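Local structure of Serine/threonine-protein acetyltransferase HopZ1a (Pseudomonas syringae pv. syringae, 5KLP) at residues 141-146 against 156-161; 181-186 against 190-195; 128-131 against 137-140. The protein transfers acetyl groups from acetyl-CoA to serine and threonine of host proteins, with inositol hexakisphosphate as cofactor, impairing the host microtubule network and immunity. The protein carries 10 engineered substitutions. All coordinates share one frame; numbering follows the deposited sequence.

How the contacts relate
Contacts 1 and 3 share strand 138-143: its start pairs with strand 125-130 in the hairpin of contact 3, and its end carries Glu-143 of the active site into contact 1. Their centres lie about 15 Å apart. Contact 2 follows later in the chain, where the loop after strand 175-179 meets helix 189-202, which holds active-site Cys-189 at its start. Contacts 1 and 2 touch through Pro-144, whose O is 2.9 Å from Ala-183 N, a probable hydrogen bond. The Glu-143 side chain lies about 5 Å from that of Cys-189, and the Tyr-192 side chain of contact 2 about 9 Å from the bound inositol hexakisphosphate.

Contact 1: 141-146 against 156-161; sequences ITEPAV and QRHNLT
Glu-143 and His-158 meet through a histidine-carboxylate hydrogen bond inside the beta-alpha-beta unit formed by strand 138-143, helix 153-167 and strand 175-179. Glu-143, an active-site residue, ends the strand, and its side chain lies about 5 Å from that of Cys-189 and about 6 Å from that of His-123. His-158 has the most surface buried by the contact. Its ring reaches from the helix toward the strand and gives its NE2-H to the carboxylate, with NE2 2.7 Å from Glu-143 OE2 and an N-H...O angle of 151°. The oxygen lies near the ring plane and accepts on its anti lone pair, while carboxylate and ring are turned 78° against each other. With CG anti to the backbone N (chi1 168°) and a bend at chi2, the Glu-143 chain offers OE2 to the helix and turns OE1 back toward its own loop. OE2 has a second donor in Gln-154 NE2, so two side chains from the helix hold one oxygen. Two residues earlier on the strand, Ile-141 also points at the helix, its CD1 4.4 Å from Thr-161 CG2, one turn on from His-158. The other carboxylate oxygen is fixed by the turn that follows the strand: Ala-145 N donates to Glu-143 OE1 at 2.9 Å, again on the anti lone pair.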
ATOM      1  N   ILE A 141       9.756   1.473  -0.360  1.00 16.22           N
ATOM      2  CA  ILE A 141       8.515   2.107  -0.782  1.00 15.03           C
ATOM      3  C   ILE A 141       7.667   1.100  -1.524  1.00 19.50           C
ATOM      4  O   ILE A 141       8.097   0.553  -2.543  1.00 22.49           O
ATOM      5  CB  ILE A 141       8.781   3.316  -1.673  1.00 17.90           C
ATOM      6  CG1 ILE A 141       9.561   4.384  -0.903  1.00 22.21           C
ATOM      7  CG2 ILE A 141       7.459   3.891  -2.221  1.00 22.05           C
ATOM      8  CD1 ILE A 141      10.151   5.447  -1.796  1.00 23.23           C
ATOM      9  N   THR A 142       6.475   0.823  -1.013  1.00 15.48           N
ATOM     10  CA  THR A 142       5.576  -0.109  -1.701  1.00 15.37           C
ATOM     11  C   THR A 142       4.606   0.694  -2.548  1.00 18.69           C
ATOM     12  O   THR A 142       3.827   1.513  -2.035  1.00 18.69           O
ATOM     13  CB  THR A 142       4.778  -1.002  -0.727  1.00 19.07           C
ATOM     14  OG1 THR A 142       3.976  -0.166   0.120  1.00 26.37           O
ATOM     15  CG2 THR A 142       5.702  -1.838   0.141  1.00 13.87           C
ATOM     16  N   GLU A 143       4.689   0.458  -3.850  1.00 17.12           N
ATOM     17  CA  GLU A 143       3.832   1.070  -4.856  1.00 10.34           C
ATOM     18  C   GLU A 143       2.712   0.087  -5.184  1.00 17.90           C
ATOM     19  O   GLU A 143       2.958  -0.932  -5.821  1.00 18.78           O
ATOM     20  CB  GLU A 143       4.655   1.392  -6.118  1.00 14.78           C
ATOM     21  CG  GLU A 143       3.829   1.768  -7.348  1.00 17.50           C
ATOM     22  CD  GLU A 143       2.958   2.995  -7.109  1.00 22.30           C
ATOM     23  OE1 GLU A 143       1.735   2.826  -6.868  1.00 17.76           O
ATOM     24  OE2 GLU A 143       3.512   4.126  -7.168  1.00 15.10           O
ATOM     25  N   PRO A 144       1.484   0.366  -4.725  1.00 17.36           N
ATOM     26  CA  PRO A 144       0.367  -0.557  -4.962  1.00 16.92           C
ATOM     27  C   PRO A 144      -0.088  -0.612  -6.416  1.00 16.84           C
ATOM     28  O   PRO A 144      -0.757  -1.570  -6.810  1.00 15.05           O
ATOM     29  CB  PRO A 144      -0.753   0.014  -4.077  1.00 21.27           C
ATOM     30  CG  PRO A 144      -0.062   0.867  -3.089  1.00 20.81           C
ATOM     31  CD  PRO A 144       1.096   1.468  -3.832  1.00 18.49           C
ATOM     32  N   ALA A 145       0.220   0.412  -7.199  1.00 13.86           N
ATOM     33  CA  ALA A 145      -0.167   0.387  -8.615  1.00 16.57           C
ATOM     34  C   ALA A 145       1.076   0.137  -9.471  1.00 14.50           C
ATOM     35  O   ALA A 145       1.657  -0.950  -9.406  1.00 17.70           O
ATOM     36  CB  ALA A 145      -0.883   1.680  -9.018  1.00 15.76           C
ATOM     37  N   VAL A 146       1.517   1.134 -10.239  1.00 15.26           N
ATOM     38  CA  VAL A 146       2.697   0.952 -11.087  1.00 14.29           C
ATOM     39  C   VAL A 146       3.687   2.091 -10.893  1.00 19.21           C
ATOM     40  O   VAL A 146       3.299   3.222 -10.582  1.00 19.70           O
ATOM     41  CB  VAL A 146       2.321   0.858 -12.580  1.00 18.46           C
ATOM     42  CG1 VAL A 146       1.536  -0.420 -12.850  1.00 19.51           C
ATOM     43  CG2 VAL A 146       1.524   2.092 -13.031  1.00 16.82           C
ATOM     44  N   GLN A 156       7.940  10.205 -12.838  1.00 16.66           N
ATOM     45  CA  GLN A 156       8.482  11.531 -12.539  1.00 25.83           C
ATOM     46  C   GLN A 156       8.307  11.880 -11.047  1.00 23.28           C
ATOM     47  O   GLN A 156       9.193  12.472 -10.418  1.00 20.28           O
ATOM     48  CB  GLN A 156       7.791  12.583 -13.432  1.00 31.04           C
ATOM     49  CG  GLN A 156       8.079  14.035 -13.084  1.00 43.85           C
ATOM     50  CD  GLN A 156       6.973  14.993 -13.558  1.00 55.31           C
ATOM     51  OE1 GLN A 156       5.778  14.680 -13.477  1.00 60.68           O
ATOM     52  NE2 GLN A 156       7.374  16.158 -14.055  1.00 49.79           N
ATOM     53  N   ARG A 157       7.176  11.472 -10.480  1.00 20.39           N
ATOM     54  CA  ARG A 157       6.879  11.723  -9.070  1.00 18.27           C
ATOM     55  C   ARG A 157       7.789  10.891  -8.150  1.00 17.89           C
ATOM     56  O   ARG A 157       8.271  11.389  -7.123  1.00 21.97           O
ATOM     57  CB  ARG A 157       5.402  11.429  -8.777  1.00 17.36           C
ATOM     58  CG  ARG A 157       4.416  12.342  -9.523  1.00 23.11           C
ATOM     59  CD  ARG A 157       3.024  11.708  -9.558  1.00 23.30           C
ATOM     60  NE  ARG A 157       2.154  12.347 -10.534  1.00 30.80           N
ATOM     61  CZ  ARG A 157       1.054  11.791 -11.031  1.00 30.97           C
ATOM     62  NH1 ARG A 157       0.680  10.566 -10.650  1.00 24.03           N
ATOM     63  NH2 ARG A 157       0.331  12.465 -11.911  1.00 28.56           N
ATOM     64  N   HIS A 158       8.008   9.623  -8.501  1.00 14.67           N
ATOM     65  CA  HIS A 158       8.944   8.770  -7.745  1.00 13.43           C
ATOM     66  C   HIS A 158      10.381   9.308  -7.826  1.00 18.69           C
ATOM     67  O   HIS A 158      11.109   9.315  -6.834  1.00 20.49           O
ATOM     68  CB  HIS A 158       8.902   7.321  -8.246  1.00 12.56           C
ATOM     69  CG  HIS A 158       7.732   6.538  -7.730  1.00 21.40           C
ATOM     70  ND1 HIS A 158       7.451   6.420  -6.388  1.00 19.18           N
ATOM     71  CD2 HIS A 158       6.778   5.826  -8.377  1.00 19.74           C
ATOM     72  CE1 HIS A 158       6.376   5.669  -6.228  1.00 22.83           C
ATOM     73  NE2 HIS A 158       5.953   5.292  -7.418  1.00 21.97           N
ATOM     74  N   ASN A 159      10.783   9.763  -9.008  1.00 20.55           N
ATOM     75  CA  ASN A 159      12.106  10.368  -9.171  1.00 22.33           C
ATOM     76  C   ASN A 159      12.283  11.614  -8.306  1.00 21.58           C
ATOM     77  O   ASN A 159      13.378  11.870  -7.792  1.00 21.28           O
ATOM     78  CB  ASN A 159      12.373  10.696 -10.648  1.00 19.87           C
ATOM     79  CG  ASN A 159      12.936   9.494 -11.405  1.00 29.65           C
ATOM     80  OD1 ASN A 159      13.670   8.688 -10.833  1.00 24.45           O
ATOM     81  ND2 ASN A 159      12.585   9.365 -12.683  1.00 19.91           N
ATOM     82  N   LEU A 160      11.218  12.400  -8.153  1.00 20.34           N
ATOM     83  CA  LEU A 160      11.291  13.561  -7.272  1.00 19.28           C
ATOM     84  C   LEU A 160      11.603  13.115  -5.834  1.00 20.20           C
ATOM     85  O   LEU A 160      12.480  13.671  -5.181  1.00 18.36           O
ATOM     86  CB  LEU A 160       9.987  14.377  -7.328  1.00 20.08           C
ATOM     87  CG  LEU A 160       9.924  15.639  -6.460  1.00 22.98           C
ATOM     88  CD1 LEU A 160      11.025  16.642  -6.870  1.00 22.37           C
ATOM     89  CD2 LEU A 160       8.549  16.302  -6.543  1.00 22.06           C
ATOM     90  N   THR A 161      10.890  12.105  -5.351  1.00 18.45           N
ATOM     91  CA  THR A 161      11.137  11.555  -4.020  1.00 23.70           C
ATOM     92  C   THR A 161      12.583  11.073  -3.876  1.00 20.51           C
ATOM     93  O   THR A 161      13.272  11.409  -2.908  1.00 19.38           O
ATOM     94  CB  THR A 161      10.166  10.395  -3.722  1.00 22.10           C
ATOM     95  OG1 THR A 161       8.830  10.872  -3.857  1.00 23.60           O
ATOM     96  CG2 THR A 161      10.363   9.843  -2.298  1.00 18.12           C
TER

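Contact 2: 181-186 against 190-195; sequences QAAATS and VMYSLN. Engineered in segment 181-186: Ala-183 (natural residue Gln), Ala-184 (natural residue Lys).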
ATOM      1  N   GLN A 181       1.366  -3.810  -8.314  1.00 17.74           N
ATOM      2  CA  GLN A 181       0.267  -3.851  -9.310  1.00 13.16           C
ATOM      3  C   GLN A 181      -1.020  -4.445  -8.754  1.00 19.45           C
ATOM      4  O   GLN A 181      -1.844  -4.982  -9.509  1.00 19.32           O
ATOM      5  CB  GLN A 181       0.678  -4.650 -10.573  1.00 16.91           C
ATOM      6  CG  GLN A 181       2.003  -4.183 -11.204  1.00 16.77           C
ATOM      7  CD  GLN A 181       2.342  -4.916 -12.501  1.00 26.57           C
ATOM      8  OE1 GLN A 181       1.503  -5.624 -13.077  1.00 28.32           O
ATOM      9  NE2 GLN A 181       3.581  -4.742 -12.970  1.00 24.92           N
ATOM     10  N   ALA A 182      -1.212  -4.363  -7.439  1.00 16.09           N
ATOM     11  CA  ALA A 182      -2.436  -4.901  -6.864  1.00 20.59           C
ATOM     12  C   ALA A 182      -3.634  -3.990  -7.191  1.00 19.57           C
ATOM     13  O   ALA A 182      -4.739  -4.474  -7.415  1.00 20.15           O
ATOM     14  CB  ALA A 182      -2.285  -5.090  -5.345  1.00 13.70           C
ATOM     15  N   ALA A 183      -3.404  -2.679  -7.228  1.00 17.97           N
ATOM     16  CA  ALA A 183      -4.479  -1.708  -7.471  1.00 24.67           C
ATOM     17  C   ALA A 183      -4.739  -1.560  -8.962  1.00 29.19           C
ATOM     18  O   ALA A 183      -3.809  -1.326  -9.736  1.00 28.71           O
ATOM     19  CB  ALA A 183      -4.126  -0.354  -6.876  1.00 20.97           C
ATOM     20  N   ALA A 184      -6.003  -1.659  -9.353  1.00 30.13           N
ATOM     21  CA  ALA A 184      -6.387  -1.539 -10.757  1.00 38.18           C
ATOM     22  C   ALA A 184      -6.516  -0.080 -11.178  1.00 42.15           C
ATOM     23  O   ALA A 184      -6.412   0.246 -12.355  1.00 45.88           O
ATOM     24  CB  ALA A 184      -7.685  -2.273 -11.010  1.00 42.44           C
ATOM     25  N   THR A 185      -6.772   0.792 -10.208  1.00 35.55           N
ATOM     26  CA  THR A 185      -6.832   2.232 -10.454  1.00 32.52           C
ATOM     27  C   THR A 185      -6.066   2.950  -9.360  1.00 34.12           C
ATOM     28  O   THR A 185      -5.525   2.322  -8.458  1.00 35.64           O
ATOM     29  CB  THR A 185      -8.279   2.769 -10.495  1.00 32.93           C
ATOM     30  OG1 THR A 185      -8.841   2.752  -9.179  1.00 35.99           O
ATOM     31  CG2 THR A 185      -9.140   1.928 -11.415  1.00 32.30           C
ATOM     32  N   SER A 186      -6.016   4.270  -9.424  1.00 26.82           N
ATOM     33  CA  SER A 186      -5.356   5.004  -8.356  1.00 27.34           C
ATOM     34  C   SER A 186      -6.377   5.597  -7.386  1.00 24.40           C
ATOM     35  O   SER A 186      -6.015   6.308  -6.451  1.00 29.74           O
ATOM     36  CB  SER A 186      -4.442   6.083  -8.935  1.00 30.97           C
ATOM     37  OG  SER A 186      -3.274   5.475  -9.476  1.00 35.70           O
ATOM     38  N   VAL A 190      -4.981   5.202  -1.177  1.00 15.08           N
ATOM     39  CA  VAL A 190      -4.853   5.438   0.244  1.00 17.92           C
ATOM     40  C   VAL A 190      -5.173   4.168   1.029  1.00 18.66           C
ATOM     41  O   VAL A 190      -4.487   3.857   1.993  1.00 17.57           O
ATOM     42  CB  VAL A 190      -5.761   6.570   0.728  1.00 15.28           C
ATOM     43  CG1 VAL A 190      -5.630   6.743   2.222  1.00 13.38           C
ATOM     44  CG2 VAL A 190      -5.419   7.883   0.016  1.00 21.12           C
HETATM   45  N   MSE A 191      -6.219   3.449   0.622  1.00 15.40           N
HETATM   46  CA  MSE A 191      -6.617   2.226   1.315  1.00 14.55           C
HETATM   47  C   MSE A 191      -5.559   1.129   1.116  1.00 14.41           C
HETATM   48  O   MSE A 191      -5.243   0.405   2.063  1.00 17.87           O
HETATM   49  CB  MSE A 191      -7.992   1.746   0.832  1.00 13.19           C
HETATM   50  CG  MSE A 191      -9.161   2.569   1.392  1.00 17.60           C
HETATM   51 SE   MSE A 191      -9.112   2.625   3.379  1.00 32.83          SE
HETATM   52  CE  MSE A 191      -8.533   4.494   3.596  1.00 22.92           C
ATOM     53  N   TYR A 192      -5.007   1.005  -0.093  1.00 14.00           N
ATOM     54  CA  TYR A 192      -3.934   0.019  -0.305  1.00 16.22           C
ATOM     55  C   TYR A 192      -2.728   0.373   0.556  1.00 13.22           C
ATOM     56  O   TYR A 192      -2.120  -0.490   1.175  1.00 15.13           O
ATOM     57  CB  TYR A 192      -3.503  -0.067  -1.778  1.00 14.18           C
ATOM     58  CG  TYR A 192      -4.421  -0.918  -2.625  1.00 16.16           C
ATOM     59  CD1 TYR A 192      -4.335  -2.302  -2.605  1.00 16.12           C
ATOM     60  CD2 TYR A 192      -5.405  -0.327  -3.423  1.00 16.67           C
ATOM     61  CE1 TYR A 192      -5.199  -3.087  -3.377  1.00 13.57           C
ATOM     62  CE2 TYR A 192      -6.259  -1.096  -4.191  1.00 17.23           C
ATOM     63  CZ  TYR A 192      -6.149  -2.472  -4.167  1.00 15.64           C
ATOM     64  OH  TYR A 192      -7.008  -3.228  -4.935  1.00 17.42           O
ATOM     65  N   SER A 193      -2.390   1.657   0.596  1.00 11.56           N
ATOM     66  CA  SER A 193      -1.229   2.092   1.360  1.00 17.22           C
ATOM     67  C   SER A 193      -1.421   1.846   2.856  1.00 17.93           C
ATOM     68  O   SER A 193      -0.487   1.434   3.545  1.00 16.99           O
ATOM     69  CB  SER A 193      -0.938   3.577   1.090  1.00 19.44           C
ATOM     70  OG  SER A 193      -0.577   3.792  -0.270  1.00 22.96           O
ATOM     71  N   LEU A 194      -2.622   2.130   3.360  1.00 20.52           N
ATOM     72  CA  LEU A 194      -2.929   1.882   4.770  1.00 16.30           C
ATOM     73  C   LEU A 194      -2.871   0.387   5.056  1.00 16.45           C
ATOM     74  O   LEU A 194      -2.258  -0.050   6.031  1.00 19.30           O
ATOM     75  CB  LEU A 194      -4.306   2.463   5.146  1.00 15.72           C
ATOM     76  CG  LEU A 194      -4.807   2.153   6.558  1.00 19.88           C
ATOM     77  CD1 LEU A 194      -3.807   2.662   7.593  1.00 18.71           C
ATOM     78  CD2 LEU A 194      -6.201   2.755   6.819  1.00 20.58           C
ATOM     79  N   ASN A 195      -3.504  -0.404   4.199  1.00 17.23           N
ATOM     80  CA  ASN A 195      -3.460  -1.850   4.379  1.00 16.28           C
ATOM     81  C   ASN A 195      -2.032  -2.356   4.341  1.00 18.09           C
ATOM     82  O   ASN A 195      -1.644  -3.216   5.131  1.00 17.90           O
ATOM     83  CB  ASN A 195      -4.288  -2.572   3.309  1.00 15.20           C
ATOM     84  CG  ASN A 195      -4.331  -4.078   3.537  1.00 21.38           C
ATOM     85  OD1 ASN A 195      -3.515  -4.815   3.002  1.00 21.67           O
ATOM     86  ND2 ASN A 195      -5.277  -4.529   4.360  1.00 21.57           N
TER
HETATM   87  O   HOH W   1      -8.147  -1.938  -7.178  1.00 33.07           O
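Tyr-192 carries this contact from the side of helix 189-202, and Ala-182 and Ala-183 answer it from the loop that links strand 175-179 to that helix. The apolar part is a CH-pi contact: the methyl of Ala-183, an engineered residue (Gln in nature), sits over one face of the phenol ring, its CB 3.9 Å from the ring centroid and 28° off the normal. The methyl is displaced toward one side of the ring, with CB 3.5 Å from Tyr-192 CE2. Ala-182 comes in obliquely beside the other ortho carbon of the phenol, its CB 4.0 Å from Tyr-192 CE1. A chi1 of -81° puts the tyrosine CG anti to its carbonyl carbon, and the ring thereby reaches from the helix and turns one face to Ala-183.

The polar part gathers at the phenol oxygen. A water donates to Tyr-192 OH at 2.8 Å and accepts from the backbone N of Ala-184, itself engineered (Lys in nature), at 3.1 Å, so that it bridges helix and loop. The hydroxyl is also hydrogen-bonded to the carbonyl oxygen of His-263, a residue of the inositol hexakisphosphate site. One turn farther along the same helix, Asn-195 uses its ND2 to bind the inositol hexakisphosphate itself.

Positions 184 and 185 bind CoA in another structure of this protein, as does Ala-265, whose side chain is about 4 Å from that of Tyr-192. The CH-pi contact belongs to the engineered residue, but the tyrosine hydroxyl joins His-263 O directly and a loop backbone N-H through water, links that could help connect the CoA and cofactor sites of this allosteric enzyme.

Contact 3: 128-131 against 137-140; sequences DVRL and PTII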
ATOM      1  N   ASP A 128       8.122   1.940   4.319  1.00 16.42           N
ATOM      2  CA  ASP A 128       8.534   1.220   5.515  1.00 17.10           C
ATOM      3  C   ASP A 128      10.014   1.527   5.784  1.00 20.47           C
ATOM      4  O   ASP A 128      10.862   1.283   4.931  1.00 22.07           O
ATOM      5  CB  ASP A 128       8.302  -0.283   5.321  1.00 18.01           C
ATOM      6  CG  ASP A 128       8.627  -1.096   6.567  1.00 21.45           C
ATOM      7  OD1 ASP A 128       9.811  -1.408   6.799  1.00 27.47           O
ATOM      8  OD2 ASP A 128       7.692  -1.431   7.316  1.00 23.98           O
ATOM      9  N   VAL A 129      10.318   2.074   6.957  1.00 19.45           N
ATOM     10  CA  VAL A 129      11.624   2.673   7.202  1.00 23.55           C
ATOM     11  C   VAL A 129      12.352   2.019   8.374  1.00 22.11           C
ATOM     12  O   VAL A 129      11.723   1.618   9.344  1.00 22.74           O
ATOM     13  CB  VAL A 129      11.480   4.206   7.482  1.00 21.26           C
ATOM     14  CG1 VAL A 129      12.834   4.854   7.828  1.00 19.55           C
ATOM     15  CG2 VAL A 129      10.821   4.911   6.298  1.00 20.64           C
ATOM     16  N   ARG A 130      13.673   1.895   8.260  1.00 20.78           N
ATOM     17  CA  ARG A 130      14.530   1.596   9.402  1.00 23.73           C
ATOM     18  C   ARG A 130      15.634   2.632   9.550  1.00 27.96           C
ATOM     19  O   ARG A 130      16.316   2.966   8.575  1.00 26.36           O
ATOM     20  CB  ARG A 130      15.175   0.212   9.298  1.00 26.07           C
ATOM     21  CG  ARG A 130      14.208  -0.932   9.261  1.00 27.33           C
ATOM     22  CD  ARG A 130      13.450  -1.139  10.572  1.00 28.63           C
ATOM     23  NE  ARG A 130      12.619  -2.331  10.441  1.00 25.92           N
ATOM     24  CZ  ARG A 130      11.459  -2.363   9.790  1.00 23.72           C
ATOM     25  NH1 ARG A 130      10.966  -1.258   9.235  1.00 23.25           N
ATOM     26  NH2 ARG A 130      10.787  -3.501   9.697  1.00 22.23           N
ATOM     27  N   LEU A 131      15.786   3.156  10.762  1.00 28.78           N
ATOM     28  CA  LEU A 131      16.939   3.983  11.103  1.00 35.57           C
ATOM     29  C   LEU A 131      18.045   3.064  11.567  1.00 38.74           C
ATOM     30  O   LEU A 131      17.767   2.001  12.119  1.00 46.01           O
ATOM     31  CB  LEU A 131      16.595   5.005  12.186  1.00 40.04           C
ATOM     32  CG  LEU A 131      15.445   5.946  11.824  1.00 42.61           C
ATOM     33  CD1 LEU A 131      15.123   6.879  12.989  1.00 49.83           C
ATOM     34  CD2 LEU A 131      15.723   6.726  10.545  1.00 38.74           C
ATOM     35  N   PRO A 137      19.605   5.569   6.875  1.00 34.60           N
ATOM     36  CA  PRO A 137      18.396   4.733   6.922  1.00 31.52           C
ATOM     37  C   PRO A 137      18.223   3.860   5.688  1.00 25.42           C
ATOM     38  O   PRO A 137      18.843   4.118   4.656  1.00 30.62           O
ATOM     39  CB  PRO A 137      17.257   5.760   7.002  1.00 36.21           C
ATOM     40  CG  PRO A 137      17.922   7.058   7.338  1.00 38.78           C
ATOM     41  CD  PRO A 137      19.270   6.988   6.706  1.00 38.06           C
ATOM     42  N   THR A 138      17.388   2.836   5.799  1.00 20.89           N
ATOM     43  CA  THR A 138      16.982   2.045   4.645  1.00 20.52           C
ATOM     44  C   THR A 138      15.487   2.241   4.488  1.00 21.26           C
ATOM     45  O   THR A 138      14.781   2.437   5.478  1.00 22.50           O
ATOM     46  CB  THR A 138      17.323   0.557   4.787  1.00 18.96           C
ATOM     47  OG1 THR A 138      16.736   0.049   5.989  1.00 23.68           O
ATOM     48  CG2 THR A 138      18.848   0.347   4.836  1.00 23.12           C
ATOM     49  N   ILE A 139      15.019   2.240   3.243  1.00 18.22           N
ATOM     50  CA  ILE A 139      13.647   2.630   2.938  1.00 19.29           C
ATOM     51  C   ILE A 139      13.071   1.730   1.859  1.00 17.75           C
ATOM     52  O   ILE A 139      13.649   1.569   0.793  1.00 16.82           O
ATOM     53  CB  ILE A 139      13.548   4.110   2.481  1.00 21.60           C
ATOM     54  CG1 ILE A 139      14.078   5.055   3.568  1.00 23.88           C
ATOM     55  CG2 ILE A 139      12.103   4.478   2.136  1.00 26.01           C
ATOM     56  CD1 ILE A 139      14.248   6.494   3.117  1.00 21.66           C
ATOM     57  N   ILE A 140      11.938   1.126   2.168  1.00 19.23           N
ATOM     58  CA  ILE A 140      11.190   0.317   1.218  1.00 14.10           C
ATOM     59  C   ILE A 140       9.902   1.044   0.879  1.00 20.94           C
ATOM     60  O   ILE A 140       9.056   1.219   1.736  1.00 21.13           O
ATOM     61  CB  ILE A 140      10.841  -1.043   1.801  1.00 14.12           C
ATOM     62  CG1 ILE A 140      12.110  -1.812   2.165  1.00 17.14           C
ATOM     63  CG2 ILE A 140       9.956  -1.844   0.833  1.00 16.47           C
ATOM     64  CD1 ILE A 140      11.819  -3.015   3.015  1.00 24.05           C
TER
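Thr-138 holds OG1 between its backbone N and carbonyl carbon (chi1 56°), and Arg-130, across the hairpin, has CG anti to its carbonyl carbon (chi1 -61°); Thr-138 OG1 comes 3.7 Å from Arg-130 CB. A bend at chi2 folds the arginine back over its own strand, where NH1 forms a salt bridge with Asp-128 OD1 at 2.7 Å, its hydrogen bond weak at 127°, and donates to Val-129 O from above the carbonyl plane. Strands 125-130 and 138-143 run antiparallel, and both Asp-128 with Ile-140 and Arg-130 with Thr-138 are hydrogen-bonded pairs, each joined by two backbone bonds. Val-129 and Ile-139, the non-hydrogen-bonded pair between them, turn to the opposite face, where CG2 of Val-129 lies 4.3 Å from CG1 of Ile-139. Leu-131 CD2 meets Pro-137 CG at 3.9 Å beyond the last pair. Asp-128 also binds Arg-107 of neighbouring strand 105-110. On its face, Asp-208 and His-211 of helix 204-215 take polar ends of Arg-130, Asp-128 and Thr-138, while Ile-140 packs on Ile-210; the face with Val-129 and Ile-139 thus differs, packing its apolar side chains on Leu-98 of helix 91-98.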